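Side-chain contacts in cell wall surface anchor family protein (Streptococcus agalactiae serogroup V, PDB 3PF2), which builds the shaft of a bacterial surface pilus as its major pilin, here as a calcium-binding C-terminal fragment with immunoglobulin-like folds: residues W31-T36 / I49-A54; K60-I65 / N89-T94; T247-G252 / D305-T310; K70-D75 / A104-G109. All blocks are in the same frame, centred on the assembly; numbering follows the deposited sequence. Where two conformers were deposited one is given.

Contact 1 of 4, residues W31-T36 / I49-A54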
loop_
_atom_site.group_PDB
_atom_site.type_symbol
_atom_site.label_atom_id
_atom_site.label_comp_id
_atom_site.label_asym_id
_atom_site.label_seq_id
_atom_site.Cartn_x
_atom_site.Cartn_y
_atom_site.Cartn_z
ATOM N N TRP A 31 6.623 4.000 0.205
ATOM C CA TRP A 31 6.499 4.811 1.419
ATOM C C TRP A 31 7.722 5.724 1.435
ATOM O O TRP A 31 8.750 5.396 0.822
ATOM C CB TRP A 31 6.525 3.931 2.662
ATOM C CG TRP A 31 5.433 2.914 2.778
ATOM C CD1 TRP A 31 5.525 1.589 2.467
ATOM C CD2 TRP A 31 4.102 3.119 3.278
ATOM N NE1 TRP A 31 4.337 0.955 2.724
ATOM C CE2 TRP A 31 3.444 1.871 3.226
ATOM C CE3 TRP A 31 3.402 4.243 3.772
ATOM C CZ2 TRP A 31 2.120 1.695 3.646
ATOM C CZ3 TRP A 31 2.066 4.068 4.181
ATOM C CH2 TRP A 31 1.451 2.800 4.124
ATOM N N PHE A 32 7.629 6.859 2.125
ATOM C CA PHE A 32 8.793 7.751 2.273
ATOM C C PHE A 32 9.054 8.015 3.749
ATOM O O PHE A 32 8.224 8.629 4.416
ATOM C CB PHE A 32 8.572 9.071 1.532
ATOM C CG PHE A 32 8.442 8.895 0.047
ATOM C CD1 PHE A 32 9.533 9.067 -0.785
ATOM C CD2 PHE A 32 7.222 8.518 -0.507
ATOM C CE1 PHE A 32 9.407 8.869 -2.188
ATOM C CE2 PHE A 32 7.082 8.308 -1.884
ATOM C CZ PHE A 32 8.176 8.500 -2.729
ATOM N N LEU A 33 10.179 7.505 4.255
ATOM C CA LEU A 33 10.578 7.769 5.637
ATOM C C LEU A 33 11.377 9.054 5.615
ATOM O O LEU A 33 12.342 9.184 4.848
ATOM C CB LEU A 33 11.443 6.628 6.178
ATOM C CG LEU A 33 10.846 5.263 6.578
ATOM C CD1 LEU A 33 9.613 4.841 5.788
ATOM C CD2 LEU A 33 11.894 4.139 6.654
ATOM N N LYS A 34 10.991 10.013 6.446
ATOM C CA LYS A 34 11.535 11.353 6.334
ATOM C C LYS A 34 12.063 11.811 7.675
ATOM O O LYS A 34 11.398 11.630 8.674
ATOM C CB LYS A 34 10.456 12.343 5.876
ATOM C CG LYS A 34 9.753 11.943 4.567
ATOM C CD LYS A 34 8.305 12.491 4.524
ATOM C CE LYS A 34 8.256 14.038 4.472
ATOM N NZ LYS A 34 6.852 14.555 4.448
ATOM N N SER A 35 13.237 12.439 7.687
ATOM C CA SER A 35 13.765 13.028 8.920
ATOM C C SER A 35 14.438 14.338 8.614
ATOM O O SER A 35 15.119 14.466 7.607
ATOM C CB SER A 35 14.818 12.112 9.549
ATOM O OG SER A 35 15.281 12.664 10.776
ATOM N N THR A 36 14.278 15.310 9.496
ATOM C CA THR A 36 15.157 16.471 9.447
ATOM C C THR A 36 16.576 16.053 9.860
ATOM O O THR A 36 16.768 15.063 10.566
ATOM C CB THR A 36 14.658 17.643 10.329
ATOM O OG1 THR A 36 14.642 17.237 11.704
ATOM C CG2 THR A 36 13.261 18.064 9.928
ATOM N N ILE A 49 17.046 3.744 12.083
ATOM C CA ILE A 49 15.614 3.780 11.805
ATOM C C ILE A 49 15.048 2.372 11.822
ATOM O O ILE A 49 15.612 1.472 11.214
ATOM C CB ILE A 49 15.348 4.516 10.476
ATOM C CG1 ILE A 49 15.501 6.030 10.706
ATOM C CG2 ILE A 49 13.941 4.169 9.922
ATOM C CD1 ILE A 49 15.477 6.886 9.474
ATOM N N THR A 50 13.945 2.181 12.541
ATOM C CA THR A 50 13.270 0.881 12.598
ATOM C C THR A 50 11.800 1.040 12.182
ATOM O O THR A 50 11.087 1.881 12.725
ATOM C CB THR A 50 13.326 0.279 14.008
ATOM O OG1 THR A 50 14.703 0.109 14.394
ATOM C CG2 THR A 50 12.614 -1.063 14.053
ATOM N N ASP A 51 11.371 0.225 11.225
ATOM C CA ASP A 51 10.006 0.274 10.703
ATOM C C ASP A 51 9.425 -1.132 10.737
ATOM O O ASP A 51 9.852 -2.012 9.970
ATOM C CB ASP A 51 10.041 0.830 9.275
ATOM C CG ASP A 51 8.659 1.115 8.706
ATOM O OD1 ASP A 51 7.699 0.399 9.051
ATOM O OD2 ASP A 51 8.570 2.055 7.885
ATOM N N LYS A 52 8.470 -1.353 11.647
ATOM C CA LYS A 52 7.773 -2.624 11.740
ATOM C C LYS A 52 6.560 -2.552 10.811
ATOM O O LYS A 52 5.593 -1.842 11.094
ATOM C CB LYS A 52 7.360 -2.933 13.185
ATOM C CG LYS A 52 6.678 -4.295 13.338
ATOM C CD LYS A 52 6.443 -4.669 14.797
ATOM C CE LYS A 52 5.326 -5.703 14.938
ATOM N NZ LYS A 52 5.455 -6.874 14.027
ATOM N N PHE A 53 6.636 -3.238 9.676
ATOM C CA PHE A 53 5.529 -3.182 8.714
ATOM C C PHE A 53 4.338 -4.025 9.152
ATOM O O PHE A 53 4.510 -5.145 9.636
ATOM C CB PHE A 53 6.011 -3.553 7.303
ATOM C CG PHE A 53 6.850 -2.497 6.675
ATOM C CD1 PHE A 53 6.254 -1.379 6.077
ATOM C CD2 PHE A 53 8.248 -2.578 6.714
ATOM C CE1 PHE A 53 7.041 -0.369 5.500
ATOM C CE2 PHE A 53 9.030 -1.582 6.139
ATOM C CZ PHE A 53 8.433 -0.475 5.532
ATOM N N ALA A 54 3.134 -3.463 9.015
ATOM C CA ALA A 54 1.882 -4.175 9.299
ATOM C C ALA A 54 1.819 -5.498 8.538
ATOM O O ALA A 54 2.414 -5.629 7.467
ATOM C CB ALA A 54 0.681 -3.304 8.920
#
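The indole of Trp31 and the phenyl ring of Phe53 meet at a slant, their planes turned 44° to each other and the centroid of the indole's five-membered ring 5.7 Å from that of the phenyl. Trp31 CD1 comes within 3.9 Å of Phe53 CE1 as the two side chains pass each other running opposite ways. One face of the Phe53 ring carries Asp51 OD1, 3.5 Å above its plane and over its centre. The indole makes a cation-pi contact with Lys11 and an edge-to-face contact with Phe29.

Asp51 holds its CG anti to the backbone N (chi1 -172°), which carries the carboxylate into the space between the two strands. OD2 touches a methyl of Leu33, with Leu33 CD1 3.6 Å from Asp51 OD2, but its polar partner is Lys11 NZ, to which it is hydrogen-bonded. Farther along, Leu33 CD2 packs on Ile49 CG2 at 3.9 Å, and Phe154 touches both residues. Branched aliphatic chains suit this place because their methyls fill the gap between the sheets, while the Phe53 ring lies against the carboxylate at the other end.

Strands 29-35 and 46-52 belong to different sheets, so this is core packing of an immunoglobulin-like beta sandwich. An acidic side chain beside Lys11 and Asn152, set between the Phe53 ring and the methyls of Leu33, is consistent with the intramolecular Lys-Asn isopeptide site characteristic of Gram-positive pilins.

Contact 2 of 4, residues K60-I65 / N89-T94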
loop_
_atom_site.group_PDB
_atom_site.type_symbol
_atom_site.label_atom_id
_atom_site.label_comp_id
_atom_site.label_asym_id
_atom_site.label_seq_id
_atom_site.Cartn_x
_atom_site.Cartn_y
_atom_site.Cartn_z
ATOM N N LYS A 60 9.432 -4.682 -0.250
ATOM C CA LYS A 60 10.082 -5.084 -1.505
ATOM C C LYS A 60 11.552 -4.707 -1.539
ATOM O O LYS A 60 12.397 -5.552 -1.818
ATOM C CB LYS A 60 9.378 -4.507 -2.738
ATOM C CG LYS A 60 8.020 -5.116 -3.030
ATOM C CD LYS A 60 8.120 -6.620 -3.302
ATOM C CE LYS A 60 6.750 -7.279 -3.198
ATOM N NZ LYS A 60 6.812 -8.721 -3.596
ATOM N N SER A 61 11.851 -3.438 -1.274
ATOM C CA SER A 61 13.225 -2.940 -1.336
ATOM C C SER A 61 13.300 -1.545 -0.769
ATOM O O SER A 61 12.268 -0.891 -0.579
ATOM C CB SER A 61 13.713 -2.891 -2.796
ATOM O OG SER A 61 12.815 -2.140 -3.590
ATOM N N VAL A 62 14.524 -1.092 -0.497
ATOM C CA VAL A 62 14.781 0.309 -0.190
ATOM C C VAL A 62 15.363 0.962 -1.442
ATOM O O VAL A 62 16.222 0.372 -2.120
ATOM C CB VAL A 62 15.750 0.477 1.007
ATOM C CG1 VAL A 62 16.053 1.950 1.266
ATOM C CG2 VAL A 62 15.185 -0.204 2.286
ATOM N N GLY A 63 14.896 2.173 -1.745
ATOM C CA GLY A 63 15.293 2.897 -2.944
ATOM C C GLY A 63 16.497 3.791 -2.731
ATOM O O GLY A 63 17.369 3.494 -1.911
ATOM N N LYS A 64 16.537 4.900 -3.461
ATOM C CA LYS A 64 17.689 5.782 -3.415
ATOM C C LYS A 64 17.534 6.784 -2.264
ATOM O O LYS A 64 16.639 7.624 -2.290
ATOM C CB LYS A 64 17.846 6.495 -4.756
ATOM C CG LYS A 64 19.263 6.943 -5.046
ATOM C CD LYS A 64 19.472 7.352 -6.510
ATOM C CE LYS A 64 18.803 8.681 -6.822
ATOM N NZ LYS A 64 19.150 9.168 -8.192
ATOM N N ILE A 65 18.420 6.692 -1.272
ATOM C CA ILE A 65 18.374 7.581 -0.099
ATOM C C ILE A 65 19.028 8.923 -0.415
ATOM O O ILE A 65 20.166 8.959 -0.899
ATOM C CB ILE A 65 18.990 6.905 1.154
ATOM C CG1 ILE A 65 18.211 5.630 1.487
ATOM C CG2 ILE A 65 19.033 7.870 2.354
ATOM C CD1 ILE A 65 18.630 4.935 2.766
ATOM N N ASN A 89 8.620 -8.869 10.393
ATOM C CA ASN A 89 8.381 -7.926 9.286
ATOM C C ASN A 89 9.002 -6.544 9.521
ATOM O O ASN A 89 8.433 -5.516 9.142
ATOM C CB ASN A 89 6.866 -7.807 9.003
ATOM C CG ASN A 89 6.558 -7.569 7.542
ATOM O OD1 ASN A 89 7.315 -7.987 6.667
ATOM N ND2 ASN A 89 5.426 -6.921 7.265
ATOM N N THR A 90 10.184 -6.526 10.132
ATOM C CA THR A 90 10.802 -5.286 10.586
ATOM C C THR A 90 12.019 -4.903 9.761
ATOM O O THR A 90 12.973 -5.683 9.631
ATOM C CB THR A 90 11.182 -5.375 12.096
ATOM O OG1 THR A 90 9.995 -5.556 12.875
ATOM C CG2 THR A 90 11.888 -4.125 12.574
ATOM N N LEU A 91 11.968 -3.694 9.204
ATOM C CA LEU A 91 13.089 -3.075 8.516
ATOM C C LEU A 91 13.921 -2.238 9.491
ATOM O O LEU A 91 13.376 -1.461 10.283
ATOM C CB LEU A 91 12.570 -2.186 7.385
ATOM C CG LEU A 91 13.547 -1.282 6.620
ATOM C CD1 LEU A 91 14.592 -2.119 5.843
ATOM C CD2 LEU A 91 12.785 -0.353 5.669
ATOM N N LYS A 92 15.240 -2.397 9.438
ATOM C CA LYS A 92 16.122 -1.511 10.187
ATOM C C LYS A 92 17.160 -0.937 9.250
ATOM O O LYS A 92 17.790 -1.687 8.504
ATOM C CB LYS A 92 16.799 -2.265 11.323
ATOM C CG LYS A 92 17.564 -1.362 12.285
ATOM C CD LYS A 92 18.472 -2.196 13.180
ATOM C CE LYS A 92 17.705 -2.964 14.236
ATOM N NZ LYS A 92 18.652 -3.895 14.936
ATOM N N ILE A 93 17.309 0.387 9.260
ATOM C CA ILE A 93 18.320 1.078 8.462
ATOM C C ILE A 93 19.274 1.806 9.404
ATOM O O ILE A 93 18.876 2.704 10.144
ATOM C CB ILE A 93 17.705 2.060 7.440
ATOM C CG1 ILE A 93 16.800 1.302 6.458
ATOM C CG2 ILE A 93 18.806 2.858 6.706
ATOM C CD1 ILE A 93 15.947 2.201 5.622
ATOM N N THR A 94 20.538 1.401 9.365
ATOM C CA THR A 94 21.536 1.909 10.296
ATOM C C THR A 94 22.531 2.783 9.555
ATOM O O THR A 94 23.239 2.317 8.654
ATOM C CB THR A 94 22.272 0.741 11.000
ATOM O OG1 THR A 94 21.317 -0.135 11.602
ATOM C CG2 THR A 94 23.247 1.256 12.058
#
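Val62 sets its CG2 methyl against the forked end of Leu91, and the two side chains cross at a slant rather than lying alongside. The methyl is almost equidistant from the two prongs, with Val62 CG2 4.1 Å from Leu91 CD1 and 4.2 Å from Leu91 CD2. The same methyl also reaches Ile93, whose CD1 lies 4.2 Å from Val62 CG2. One branch of the valine therefore bridges two residues of the facing strand.

The first torsions explain which branches meet. In Val62, CG1 stands anti to the backbone N (chi1 177°) and CG2 is left beside it, the branch that faces Leu91 and Ile93. Ile93 sends CG1 beside its own N and, through an extended chi2, carries CD1 out to the valine, while its other branch turns to a different neighbour: Ile93 CG2 lies a loose 4.5 Å from Ile65 CD1. No hydrogen bond crosses the contact, and the CA atoms of Val62 and Ile93 are 9.4 Å apart, a spacing at which only side chains can meet. Beta-branched residues suit such strands, since they accept extended backbone angles and present compact methyl surfaces to the core.

Ile80 of strand 78-81 touches both Val62 and Leu91, and Ile134 of strand 132-140 adjoins Ile93. Just before Val62, a classic beta bulge puts Lys60 and Ser61 opposite the single residue Ala137. Strands 57-67 and 90-95 come from separate antiparallel sheets, and their aliphatic packing is that of the sandwich interior in an immunoglobulin-like domain.

Contact 3 of 4, residues T247-G252 / D305-T310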
loop_
_atom_site.group_PDB
_atom_site.type_symbol
_atom_site.label_atom_id
_atom_site.label_comp_id
_atom_site.label_asym_id
_atom_site.label_seq_id
_atom_site.Cartn_x
_atom_site.Cartn_y
_atom_site.Cartn_z
ATOM N N THR A 247 -22.700 -17.375 -6.278
ATOM C CA THR A 247 -21.806 -16.338 -5.734
ATOM C C THR A 247 -20.435 -16.298 -6.394
ATOM O O THR A 247 -19.959 -17.289 -6.952
ATOM C CB THR A 247 -21.582 -16.466 -4.208
ATOM O OG1 THR A 247 -20.748 -17.599 -3.942
ATOM C CG2 THR A 247 -22.900 -16.564 -3.460
ATOM N N PHE A 248 -19.824 -15.117 -6.339
ATOM C CA PHE A 248 -18.411 -14.951 -6.604
ATOM C C PHE A 248 -17.955 -13.607 -6.065
ATOM O O PHE A 248 -18.786 -12.788 -5.665
ATOM C CB PHE A 248 -18.053 -15.149 -8.088
ATOM C CG PHE A 248 -18.681 -14.154 -9.037
ATOM C CD1 PHE A 248 -17.911 -13.111 -9.560
ATOM C CD2 PHE A 248 -20.000 -14.289 -9.463
ATOM C CE1 PHE A 248 -18.445 -12.213 -10.475
ATOM C CE2 PHE A 248 -20.560 -13.384 -10.376
ATOM C CZ PHE A 248 -19.772 -12.343 -10.888
ATOM N N GLU A 249 -16.643 -13.408 -6.035
ATOM C CA GLU A 249 -16.052 -12.219 -5.411
ATOM C C GLU A 249 -14.760 -11.832 -6.106
ATOM O O GLU A 249 -14.150 -12.644 -6.800
ATOM C CB GLU A 249 -15.733 -12.495 -3.932
ATOM C CG GLU A 249 -16.937 -12.871 -3.065
ATOM C CD GLU A 249 -16.566 -13.124 -1.627
ATOM O OE1 GLU A 249 -15.349 -13.184 -1.318
ATOM O OE2 GLU A 249 -17.502 -13.257 -0.807
ATOM N N ILE A 250 -14.344 -10.576 -5.927
ATOM C CA ILE A 250 -12.989 -10.171 -6.280
ATOM C C ILE A 250 -12.429 -9.420 -5.074
ATOM O O ILE A 250 -13.103 -8.552 -4.508
ATOM C CB ILE A 250 -12.942 -9.328 -7.592
ATOM C CG1 ILE A 250 -11.498 -8.954 -7.970
ATOM C CG2 ILE A 250 -13.804 -8.065 -7.473
ATOM C CD1 ILE A 250 -10.628 -10.141 -8.390
ATOM N N LYS A 251 -11.204 -9.760 -4.685
ATOM C CA LYS A 251 -10.575 -9.152 -3.513
ATOM C C LYS A 251 -9.296 -8.430 -3.901
ATOM O O LYS A 251 -8.448 -8.977 -4.614
ATOM C CB LYS A 251 -10.272 -10.203 -2.433
ATOM C CG LYS A 251 -11.496 -11.002 -1.985
ATOM C CD LYS A 251 -11.195 -11.938 -0.823
ATOM C CE LYS A 251 -11.105 -11.165 0.485
ATOM N NZ LYS A 251 -11.180 -12.047 1.698
ATOM N N GLY A 252 -9.173 -7.191 -3.447
ATOM C CA GLY A 252 -7.912 -6.478 -3.581
ATOM C C GLY A 252 -7.802 -5.510 -4.741
ATOM O O GLY A 252 -6.735 -5.367 -5.328
ATOM N N ASP A 305 -11.307 -9.900 7.337
ATOM C CA ASP A 305 -12.535 -9.717 6.547
ATOM C C ASP A 305 -13.746 -10.468 7.112
ATOM O O ASP A 305 -13.623 -11.629 7.547
ATOM C CB ASP A 305 -12.348 -10.195 5.106
ATOM C CG ASP A 305 -11.410 -9.327 4.303
ATOM O OD1 ASP A 305 -11.303 -8.114 4.561
ATOM O OD2 ASP A 305 -10.794 -9.883 3.381
ATOM N N SER A 306 -14.902 -9.804 7.068
ATOM C CA SER A 306 -16.173 -10.443 7.426
ATOM C C SER A 306 -16.960 -10.875 6.190
ATOM O O SER A 306 -17.833 -11.738 6.279
ATOM C CB SER A 306 -17.030 -9.536 8.317
ATOM O OG SER A 306 -17.151 -8.232 7.780
ATOM N N ALA A 307 -16.637 -10.288 5.036
ATOM C CA ALA A 307 -17.313 -10.610 3.764
ATOM C C ALA A 307 -18.840 -10.563 3.872
ATOM O O ALA A 307 -19.549 -11.463 3.392
ATOM C CB ALA A 307 -16.831 -11.967 3.220
ATOM N N ASP A 308 -19.336 -9.500 4.492
ATOM C CA ASP A 308 -20.750 -9.385 4.811
ATOM C C ASP A 308 -21.494 -8.299 4.033
ATOM O O ASP A 308 -22.699 -8.131 4.211
ATOM C CB ASP A 308 -20.956 -9.205 6.323
ATOM C CG ASP A 308 -20.430 -7.878 6.839
ATOM O OD1 ASP A 308 -19.352 -7.420 6.380
ATOM O OD2 ASP A 308 -21.100 -7.296 7.726
ATOM N N ALA A 309 -20.804 -7.554 3.170
ATOM C CA ALA A 309 -21.507 -6.524 2.398
ATOM C C ALA A 309 -22.466 -7.199 1.440
ATOM O O ALA A 309 -22.203 -8.302 0.966
ATOM C CB ALA A 309 -20.538 -5.617 1.635
ATOM N N THR A 310 -23.571 -6.525 1.155
ATOM C CA THR A 310 -24.571 -7.058 0.239
ATOM C C THR A 310 -23.966 -7.189 -1.149
ATOM O O THR A 310 -23.409 -6.224 -1.664
ATOM C CB THR A 310 -25.800 -6.163 0.215
ATOM O OG1 THR A 310 -26.326 -6.089 1.545
ATOM C CG2 THR A 310 -26.866 -6.728 -0.718
#
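Lys251 and Asp305 form a salt bridge, with Lys251 NZ donating a hydrogen bond to Asp305 OD2 at 2.8 Å. The two side chains reach toward each other from the strand and the loop, and the ammonium meets OD2 on the anti side, 19° out of the carboxylate plane. A bend in the lysine at chi3 (77°) carries the end of the chain over to the loop, and its last methylene follows the charge, with Lys251 CE 3.2 Å from Asp305 OD2. The other carboxylate oxygen, OD1, accepts a hydrogen bond from the backbone N of Leu146, so both oxygens of Asp305 are engaged and its rotation is restrained. Lys251 NZ has a further, weak bond to the hydroxyl of Tyr295.

That tyrosine ties in the second acidic residue as well. Glu249 OE1 is hydrogen-bonded to Tyr295 OH, while OE2 forms a salt bridge with Arg185 NE. Towards the loop, Glu249 makes just a light contact, Glu249 OE2 lying 4.3 Å from Ala307 CB. The small methyl of Ala307 lets the loop pass close to the glutamate and to Tyr295, which it also touches.

The interface is thin, burying 115 Å² in all, and joins strand 247-253 to the loop ahead of strand 312-316 in the prealbumin-like domain. Partial exposure to solvent probably screens the charges. With Tyr295 joining Glu249 and, weakly, Lys251, and little apolar packing, the loop is anchored by specific polar links, chiefly Lys251 to Asp305 and Asp305 to the backbone N of Leu146, more than by apolar burial.

Contact 4 of 4, residues K70-D75 / A104-G109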
loop_
_atom_site.group_PDB
_atom_site.type_symbol
_atom_site.label_atom_id
_atom_site.label_comp_id
_atom_site.label_asym_id
_atom_site.label_seq_id
_atom_site.Cartn_x
_atom_site.Cartn_y
_atom_site.Cartn_z
ATOM N N LYS A 70 21.610 15.331 -2.903
ATOM C CA LYS A 70 22.712 14.392 -2.724
ATOM C C LYS A 70 22.244 12.985 -2.421
ATOM O O LYS A 70 21.247 12.785 -1.715
ATOM C CB LYS A 70 23.645 14.890 -1.620
ATOM C CG LYS A 70 24.395 16.147 -1.991
ATOM C CD LYS A 70 25.871 15.882 -2.164
ATOM C CE LYS A 70 26.639 17.171 -2.457
ATOM N NZ LYS A 70 26.678 18.140 -1.315
ATOM N N THR A 71 22.984 12.009 -2.938
ATOM C CA THR A 71 22.667 10.601 -2.725
ATOM C C THR A 71 23.584 9.960 -1.688
ATOM O O THR A 71 24.804 10.187 -1.699
ATOM C CB THR A 71 22.777 9.796 -4.044
ATOM O OG1 THR A 71 22.024 10.449 -5.077
ATOM C CG2 THR A 71 22.285 8.385 -3.857
ATOM N N LEU A 72 22.994 9.163 -0.798
ATOM C CA LEU A 72 23.755 8.292 0.094
ATOM C C LEU A 72 23.788 6.856 -0.429
ATOM O O LEU A 72 22.801 6.363 -0.978
ATOM C CB LEU A 72 23.193 8.335 1.519
ATOM C CG LEU A 72 23.147 9.681 2.244
ATOM C CD1 LEU A 72 22.629 9.474 3.660
ATOM C CD2 LEU A 72 24.495 10.374 2.285
ATOM N N ASN A 73 24.921 6.184 -0.245
ATOM C CA ASN A 73 25.148 4.879 -0.872
ATOM C C ASN A 73 25.125 3.718 0.104
ATOM O O ASN A 73 25.737 3.774 1.167
ATOM C CB ASN A 73 26.465 4.896 -1.648
ATOM C CG ASN A 73 26.619 6.140 -2.495
ATOM O OD1 ASN A 73 27.624 6.842 -2.406
ATOM N ND2 ASN A 73 25.605 6.437 -3.311
ATOM N N ARG A 74 24.424 2.655 -0.271
ATOM C CA ARG A 74 24.304 1.471 0.567
ATOM C C ARG A 74 25.671 0.849 0.831
ATOM O O ARG A 74 26.504 0.766 -0.066
ATOM C CB ARG A 74 23.356 0.441 -0.064
ATOM C CG ARG A 74 22.953 -0.665 0.900
ATOM C CD ARG A 74 21.996 -1.642 0.274
ATOM N NE ARG A 74 21.879 -2.857 1.082
ATOM C CZ ARG A 74 21.007 -3.834 0.851
ATOM N NH1 ARG A 74 20.159 -3.746 -0.162
ATOM N NH2 ARG A 74 20.985 -4.904 1.635
ATOM N N ASP A 75 25.878 0.433 2.078
ATOM C CA ASP A 75 27.135 -0.143 2.568
ATOM C C ASP A 75 28.320 0.824 2.640
ATOM O O ASP A 75 29.372 0.475 3.174
ATOM C CB ASP A 75 27.467 -1.461 1.857
ATOM C CG ASP A 75 26.445 -2.559 2.156
ATOM O OD1 ASP A 75 26.075 -2.764 3.338
ATOM O OD2 ASP A 75 26.004 -3.231 1.199
ATOM N N ALA A 104 27.784 14.673 7.207
ATOM C CA ALA A 104 27.694 16.079 7.605
ATOM C C ALA A 104 28.318 17.029 6.577
ATOM O O ALA A 104 27.799 18.129 6.347
ATOM C CB ALA A 104 28.329 16.291 8.979
ATOM N N GLU A 105 29.428 16.604 5.967
ATOM C CA GLU A 105 30.108 17.418 4.946
ATOM C C GLU A 105 29.270 17.624 3.689
ATOM O O GLU A 105 29.322 18.690 3.077
ATOM C CB GLU A 105 31.475 16.838 4.568
ATOM C CG GLU A 105 32.650 17.436 5.340
ATOM C CD GLU A 105 32.689 18.961 5.299
ATOM O OE1 GLU A 105 32.687 19.552 4.191
ATOM O OE2 GLU A 105 32.727 19.571 6.389
ATOM N N LEU A 106 28.503 16.602 3.320
ATOM C CA LEU A 106 27.579 16.682 2.185
ATOM C C LEU A 106 26.533 17.792 2.348
ATOM O O LEU A 106 26.025 18.326 1.354
ATOM C CB LEU A 106 26.885 15.339 1.959
ATOM C CG LEU A 106 27.758 14.116 1.682
ATOM C CD1 LEU A 106 26.897 12.872 1.572
ATOM C CD2 LEU A 106 28.614 14.297 0.425
ATOM N N LEU A 107 26.234 18.143 3.598
ATOM C CA LEU A 107 25.236 19.170 3.905
ATOM C C LEU A 107 25.699 20.597 3.607
ATOM O O LEU A 107 24.887 21.525 3.588
ATOM C CB LEU A 107 24.806 19.078 5.375
ATOM C CG LEU A 107 24.431 17.721 5.977
ATOM C CD1 LEU A 107 24.292 17.846 7.486
ATOM C CD2 LEU A 107 23.152 17.164 5.358
ATOM N N LYS A 108 26.997 20.776 3.385
ATOM C CA LYS A 108 27.554 22.111 3.210
ATOM C C LYS A 108 26.946 22.808 1.993
ATOM O O LYS A 108 26.914 22.256 0.889
ATOM C CB LYS A 108 29.084 22.053 3.121
ATOM C CG LYS A 108 29.778 21.754 4.460
ATOM C CD LYS A 108 30.146 23.019 5.232
ATOM C CE LYS A 108 31.227 23.835 4.506
ATOM N NZ LYS A 108 31.868 24.853 5.390
ATOM N N GLY A 109 26.435 24.012 2.225
ATOM C CA GLY A 109 25.753 24.768 1.192
ATOM C C GLY A 109 24.247 24.533 1.160
ATOM O O GLY A 109 23.519 25.295 0.526
#
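Lys70, on the short strand 70-72, and Leu106, on the segment of helix 100-106, bring their CA atoms within 7.3 Å of each other, and in segment 104-109 i to i+3 bonds run from Leu107 N to Ala104 O and from Lys108 N to Glu105 O.

The lysine reaches across to the helix backbone: Lys70 NZ donates to Leu106 O at 2.8 Å. The ammonium lies in the carbonyl plane, on a lone pair, at a C=O...N angle of 131°. Bends at chi2 (-111°) and chi4 (67°) fold the long chain so that its methylenes run across Leu106 on the way, with Lys70 CD 4.1 Å from Leu106 CD2. A lysine suits the place because its aliphatic part can lie on a leucine while its charge meets a carbonyl near the C-terminal end of a helix, where the helix dipole would probably add some attraction.

The other prong of the leucine is taken by Leu72. The two side chains cross at a slant, and Leu72 CD2 lies 3.5 Å from Leu106 CD1, a close fit for methyls. Leu106 thus divides its fork, one methyl against each of two residues two apart on the strand.

Strand 70-72 is the outermost strand of its sheet within the chain and pairs antiparallel with strand 57-67, Leu72 bonding through its backbone to Ile65. Met110, just past segment 104-109, touches Lys70, while Leu107 packs on Ile67 of strand 57-67. Consecutive leucines in segment 104-109 thereby dock against two neighbouring strands of the sheet.

Contacts 1, 2 and 4 lie in the Cna-B-like domain, contact 3 in the prealbumin-like domain on the other side of the chain's centre. Contacts 1 and 2 have centres about 8 Å apart and are joined by strands 46-52 and 90-95, neighbours in one sheet; each spans the gap to the opposing sheet, so both contribute to the interior between the two sheets. Contact 4, centred about 18 Å from contact 2, extends that opposing sheet through strand 70-72, and its segments alternate with those of contact 2 along the chain. Contact 3 follows them all, its centre about 32 Å from that of contact 1, in keeping with an elongated two-domain pilus subunit.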